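Local coordinates for IMC sub-compartment protein ISP1 (Toxoplasma gondii, PDB 4CHM) that belongs to the inner membrane complex sub-compartment proteins, a group critical for parasite replication, and adopts a pleckstrin homology fold, at residues A[58-62]-A[63-67]; A[78-81]-A[82-86]; A[18-21]-A[22-26]. All coordinates share one frame; numbering follows the deposited sequence.

Interaction 1: A[58-62]-A[63-67]; sequences RVIPL and SDIKA. With SO4 (sulfate ion), chain F.
The turn from strand 56-61 into strand 65-69 is a short 3-10 link, in which Pro61 touches Ser63 and Asp64, and Ile65 packs back on Ile60 and Leu62. Two successive i to i+3 bonds shape it: Asp64 N to Pro61 O (2.8 Å, N-H...O 153°) and the longer Ile65 N to Leu62 O (3.2 Å). On the buried side Ile60 and Ile65 meet at about a right angle, CG2 of Ile60 lying 3.6 Å from CG1 of Ile65. CG1 of Ile65 is anti to its carbonyl carbon (chi1 -63°), and CD1 beyond it reaches Leu62 CD1 at 3.9 Å. Leu62 O also accepts from Lys123 NZ, and Asp64 OD1 from Glu97 N. Further back on strand 56-61, the exposed, extended Arg58 offers its guanidinium edge to a sulfate, probably from the crystallisation liquor: NH1 binds O3 at 2.9 Å and NH2 binds O4 at 2.7 Å, with Ser98 and Asn100 also holding the ion. Past the turn, Lys66 and Ala67 both face His94, a classic beta bulge, as the chain passes from the fourth to the fifth strand of the pleckstrin homology fold.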
# COMPACT_ATOMS: atom_id res chain seq x y z
N ARG A 58 -0.28 -7.58 11.66
CA ARG A 58 0.36 -6.35 12.07
C ARG A 58 -0.55 -5.18 11.87
O ARG A 58 -1.08 -4.99 10.82
CB ARG A 58 1.68 -6.12 11.34
CG ARG A 58 2.36 -4.82 11.70
CD ARG A 58 3.78 -4.76 11.22
NE ARG A 58 4.44 -3.56 11.66
CZ ARG A 58 5.73 -3.29 11.56
NH1 ARG A 58 6.56 -4.12 11.01
NH2 ARG A 58 6.17 -2.16 12.02
N VAL A 59 -0.69 -4.38 12.90
CA VAL A 59 -1.54 -3.23 12.87
C VAL A 59 -0.72 -1.94 12.77
O VAL A 59 0.11 -1.68 13.59
CB VAL A 59 -2.48 -3.19 14.10
CG1 VAL A 59 -3.19 -1.86 14.20
CG2 VAL A 59 -3.50 -4.31 14.08
N ILE A 60 -0.96 -1.16 11.73
CA ILE A 60 -0.29 0.12 11.57
C ILE A 60 -1.32 1.25 11.65
O ILE A 60 -2.09 1.48 10.70
CB ILE A 60 0.43 0.23 10.21
CG1 ILE A 60 1.44 -0.90 10.02
CG2 ILE A 60 1.19 1.55 10.12
CD1 ILE A 60 1.12 -1.82 8.88
N PRO A 61 -1.34 1.97 12.79
CA PRO A 61 -2.13 3.21 12.87
C PRO A 61 -1.79 4.16 11.72
O PRO A 61 -0.62 4.28 11.33
CB PRO A 61 -1.70 3.84 14.21
CG PRO A 61 -1.05 2.73 14.98
CD PRO A 61 -0.46 1.78 13.96
N LEU A 62 -2.80 4.83 11.19
CA LEU A 62 -2.61 5.79 10.11
C LEU A 62 -1.60 6.85 10.50
O LEU A 62 -0.91 7.43 9.65
CB LEU A 62 -3.94 6.45 9.78
CG LEU A 62 -4.22 6.51 8.30
CD1 LEU A 62 -4.16 5.11 7.72
CD2 LEU A 62 -5.57 7.14 8.08
N SER A 63 -1.56 7.15 11.79
CA SER A 63 -0.74 8.22 12.25
C SER A 63 0.73 7.78 12.32
O SER A 63 1.62 8.61 12.44
CB SER A 63 -1.24 8.73 13.61
OG SER A 63 -1.28 7.68 14.56
N ASP A 64 0.99 6.48 12.13
CA ASP A 64 2.37 5.99 12.05
C ASP A 64 2.89 5.92 10.61
O ASP A 64 4.01 5.50 10.36
CB ASP A 64 2.50 4.62 12.72
CG ASP A 64 3.93 4.16 12.82
OD1 ASP A 64 4.80 4.99 13.14
OD2 ASP A 64 4.21 2.98 12.54
N ILE A 65 2.04 6.27 9.66
CA ILE A 65 2.43 6.22 8.28
C ILE A 65 2.87 7.61 7.87
O ILE A 65 2.05 8.47 7.61
CB ILE A 65 1.30 5.71 7.37
CG1 ILE A 65 0.94 4.27 7.75
CG2 ILE A 65 1.74 5.76 5.91
CD1 ILE A 65 -0.47 3.86 7.34
N LYS A 66 4.18 7.81 7.89
CA LYS A 66 4.80 9.09 7.67
C LYS A 66 4.71 9.49 6.18
O LYS A 66 4.56 10.66 5.85
CB LYS A 66 6.26 8.99 8.10
CG LYS A 66 7.05 10.28 8.12
CD LYS A 66 8.51 9.95 8.46
CE LYS A 66 9.49 10.90 7.78
NZ LYS A 66 9.15 12.32 8.03
N ALA A 67 4.80 8.51 5.29
CA ALA A 67 4.91 8.80 3.84
C ALA A 67 4.54 7.56 3.03
O ALA A 67 4.76 6.44 3.48
CB ALA A 67 6.34 9.24 3.50
S SO4 F . 9.75 -2.18 12.03
O1 SO4 F . 11.01 -1.86 11.30
O2 SO4 F . 9.99 -2.11 13.47
O3 SO4 F . 9.34 -3.57 11.65
O4 SO4 F . 8.69 -1.19 11.68

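Interaction 2: A[78-81]-A[82-86]; sequences VETK and ANLVD
Two flat groups, the Asn83 amide and the Asp86 carboxylate, are joined by a hydrogen bond just beyond the turn where Thr80 binds Ala82. Asn83 ND2 donates to Asp86 OD2 at 2.6 Å; the acceptor lies in the amide plane, whereas the amide approaches the carboxylate on its anti side, 22° out of plane. The other end of the amide turns to the backbone: Asn83 OD1 takes the N-H of Asp86 (2.9 Å from its N) and, weakly, that of Val85. Asp86 is thus gripped through both backbone and side chain, and these two bonds, one from each end of the amide, would fix its rotation. This is an Asx motif, with the acceptor three residues before its main donor.

Upstream, Thr80 forms an ST turn, its OG1 accepting from Ala82 N at 2.9 Å along a nearly straight line (168°). OG1 sits anti to the backbone N (chi1 178°), which carries the hydroxyl round to the Ala82 side and sends CG2 toward Leu84. There the two side chains meet tip to tip, Thr80 CG2 being 3.9 Å from Leu84 CD1. Val78 crosses Leu84 at about a right angle, and the same CD1 comes within 3.6 Å of Val78 CB.

The whole segment belongs to the irregular connection between helix 72-76 and strand 90-95. Thr80 OG1 also bonds Gln31 O, Ala82 and Leu84 rest on Leu29 of strand 24-29, and Asp86 OD1 forms a salt bridge with Arg72 of helix 72-76.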
# COMPACT_ATOMS: atom_id res chain seq x y z
N VAL A 78 14.74 1.75 -1.21
CA VAL A 78 14.47 0.70 -0.28
C VAL A 78 15.48 -0.43 -0.37
O VAL A 78 15.76 -0.91 -1.41
CB VAL A 78 13.08 0.08 -0.46
CG1 VAL A 78 12.78 -0.89 0.64
CG2 VAL A 78 12.02 1.13 -0.54
N GLU A 79 16.01 -0.82 0.76
CA GLU A 79 17.03 -1.83 0.78
C GLU A 79 16.40 -3.21 0.72
O GLU A 79 15.72 -3.64 1.64
CB GLU A 79 17.91 -1.67 2.01
CG GLU A 79 18.70 -0.36 2.02
CD GLU A 79 19.31 -0.07 3.38
OE1 GLU A 79 20.13 -0.88 3.84
OE2 GLU A 79 18.96 0.96 4.00
N THR A 80 16.57 -3.88 -0.40
CA THR A 80 15.91 -5.15 -0.56
C THR A 80 16.43 -5.88 -1.77
O THR A 80 17.02 -5.27 -2.68
CB THR A 80 14.38 -4.97 -0.69
OG1 THR A 80 13.80 -6.25 -0.89
CG2 THR A 80 14.01 -4.04 -1.92
N LYS A 81 16.19 -7.18 -1.78
CA LYS A 81 16.52 -8.06 -2.88
C LYS A 81 15.29 -8.25 -3.79
O LYS A 81 15.39 -8.86 -4.88
CB LYS A 81 17.00 -9.43 -2.33
CG LYS A 81 18.48 -9.47 -1.93
CD LYS A 81 19.43 -9.64 -3.14
CE LYS A 81 20.82 -10.02 -2.66
NZ LYS A 81 21.78 -10.36 -3.74
N ALA A 82 14.12 -7.77 -3.33
CA ALA A 82 12.88 -7.85 -4.13
C ALA A 82 12.88 -6.79 -5.23
O ALA A 82 13.60 -5.80 -5.15
CB ALA A 82 11.64 -7.69 -3.25
N ASN A 83 12.07 -7.01 -6.26
CA ASN A 83 11.89 -6.02 -7.29
C ASN A 83 10.63 -5.20 -6.99
O ASN A 83 9.51 -5.66 -7.20
CB ASN A 83 11.82 -6.69 -8.68
CG ASN A 83 11.91 -5.70 -9.81
OD1 ASN A 83 11.33 -4.60 -9.75
ND2 ASN A 83 12.62 -6.06 -10.86
N LEU A 84 10.81 -3.99 -6.46
CA LEU A 84 9.68 -3.20 -6.03
C LEU A 84 9.11 -2.39 -7.20
O LEU A 84 7.96 -1.91 -7.13
CB LEU A 84 10.06 -2.26 -4.87
CG LEU A 84 10.60 -2.89 -3.57
CD1 LEU A 84 10.76 -1.87 -2.46
CD2 LEU A 84 9.76 -4.08 -3.11
N VAL A 85 9.94 -2.08 -8.20
CA VAL A 85 9.59 -1.04 -9.16
C VAL A 85 9.11 -1.45 -10.54
O VAL A 85 8.34 -0.74 -11.18
CB VAL A 85 10.76 -0.05 -9.35
CG1 VAL A 85 11.13 0.60 -8.03
CG2 VAL A 85 11.96 -0.76 -9.96
N ASP A 86 9.57 -2.60 -11.01
CA ASP A 86 9.38 -2.98 -12.41
C ASP A 86 7.93 -3.17 -12.86
O ASP A 86 7.59 -2.89 -14.01
CB ASP A 86 10.33 -4.10 -12.83
CG ASP A 86 11.74 -3.57 -13.09
OD1 ASP A 86 11.87 -2.45 -13.61
OD2 ASP A 86 12.72 -4.27 -12.75

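Interaction 3: A[18-21]-A[22-26]; sequences RRLL and AGMAV
Met24, first residue of strand 24-29, folds back against the C-terminal end of helix 10-22 and slants across both Arg19 and Leu20; this is the junction leading from the helix into the first strand of the pleckstrin homology fold. Its CG stands between the backbone N and the carbonyl carbon (chi1 66°), which turns the thioether toward the helix, and a further bend at chi3 brings the methyl round to Arg19. The sulfur packs on Leu20, with SD 4.0 Å from CD1. That leucine also reaches Leu40 and Tyr42 of strand 35-43 and, on helix 109-125, Phe115 and Leu118, so this side of the contact belongs to the hydrophobic core.

Arg19 lays its guanidinium near the methyl end of Met24. Its polar work is done elsewhere: NE forms a salt bridge with Asp15 and NH1 another with Asp111, which together hold the group in place.

The backbone completes the exit from the helix. Ala22 N binds Arg18 O at 3.1 Å in the helical i to i-4 pattern, and Gly23 N makes a weak bond to Leu20 O. Gly23 then leaves helical geometry with a positive phi of 88°, a conformation readily reached by glycine. Past this turn, the methyl CE of Met24 approaches NH1 of Arg19 obliquely, at 3.8 Å.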
# COMPACT_ATOMS: atom_id res chain seq x y z
N ARG A 18 -13.98 0.50 -0.72
CA ARG A 18 -14.86 -0.59 -0.37
C ARG A 18 -14.08 -1.91 -0.19
O ARG A 18 -14.30 -2.63 0.78
CB ARG A 18 -15.96 -0.76 -1.40
CG ARG A 18 -16.94 -1.88 -1.04
CD ARG A 18 -17.80 -2.30 -2.22
NE ARG A 18 -17.25 -3.48 -2.88
CZ ARG A 18 -16.62 -3.46 -4.04
NH1 ARG A 18 -16.47 -2.31 -4.69
NH2 ARG A 18 -16.14 -4.59 -4.57
N ARG A 19 -13.17 -2.20 -1.09
CA ARG A 19 -12.41 -3.43 -0.97
C ARG A 19 -11.46 -3.44 0.23
O ARG A 19 -11.33 -4.42 0.89
CB ARG A 19 -11.71 -3.77 -2.26
CG ARG A 19 -12.63 -4.19 -3.37
CD ARG A 19 -11.85 -4.47 -4.62
NE ARG A 19 -11.54 -3.27 -5.32
CZ ARG A 19 -10.34 -2.90 -5.73
NH1 ARG A 19 -9.32 -3.66 -5.50
NH2 ARG A 19 -10.18 -1.77 -6.36
N LEU A 20 -10.87 -2.30 0.53
CA LEU A 20 -10.01 -2.16 1.71
C LEU A 20 -10.78 -2.40 3.00
O LEU A 20 -10.24 -3.00 3.95
CB LEU A 20 -9.36 -0.77 1.74
CG LEU A 20 -8.14 -0.49 2.61
CD1 LEU A 20 -7.06 -1.58 2.45
CD2 LEU A 20 -7.56 0.90 2.34
N LEU A 21 -12.03 -1.96 3.04
CA LEU A 21 -12.84 -2.15 4.23
C LEU A 21 -13.25 -3.60 4.38
O LEU A 21 -13.44 -4.08 5.50
CB LEU A 21 -14.11 -1.28 4.19
CG LEU A 21 -13.92 0.24 4.21
CD1 LEU A 21 -15.25 0.93 4.01
CD2 LEU A 21 -13.26 0.69 5.51
N ALA A 22 -13.43 -4.29 3.26
CA ALA A 22 -13.84 -5.68 3.26
C ALA A 22 -12.59 -6.59 3.39
O ALA A 22 -12.70 -7.81 3.62
CB ALA A 22 -14.60 -6.00 1.97
N GLY A 23 -11.41 -5.98 3.29
CA GLY A 23 -10.17 -6.74 3.25
C GLY A 23 -9.84 -7.12 1.83
O GLY A 23 -10.73 -7.43 1.06
N MET A 24 -8.57 -7.01 1.45
CA MET A 24 -8.18 -7.31 0.07
C MET A 24 -6.82 -8.01 -0.02
O MET A 24 -5.92 -7.78 0.81
CB MET A 24 -8.15 -6.02 -0.76
CG MET A 24 -7.05 -5.05 -0.30
SD MET A 24 -7.16 -3.45 -1.14
CE MET A 24 -6.70 -3.95 -2.80
N ALA A 25 -6.63 -8.79 -1.04
CA ALA A 25 -5.41 -9.51 -1.25
C ALA A 25 -4.24 -8.65 -1.76
O ALA A 25 -4.36 -7.92 -2.73
CB ALA A 25 -5.66 -10.67 -2.18
N VAL A 26 -3.12 -8.77 -1.09
CA VAL A 26 -1.88 -8.17 -1.51
C VAL A 26 -0.71 -9.03 -1.14
O VAL A 26 -0.84 -9.93 -0.41
CB VAL A 26 -1.62 -6.79 -0.88
CG1 VAL A 26 -2.60 -5.75 -1.27
CG2 VAL A 26 -1.40 -6.86 0.60

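In the fold
From the N terminus, interaction 3 comes first, turning helix 10-22 directly into strand 24-29. Interaction 1 follows after two intervening strands, 35-43 and 48-53, closing the short turn between strands 56-61 and 65-69, the outermost strands of the sheet in this chain. Interaction 2 comes last, shaping the long connection from helix 72-76 to strand 90-95. The three lie in series, none nesting in or crossing another, and none touch. The centres of interaction 1 and interaction 3 are about 17 Å apart. Those of interaction 2 and interaction 3 are about 24 Å apart. Strand 24-29 links this last pair, starting in interaction 3, and its far end lies against the 82-86 segment.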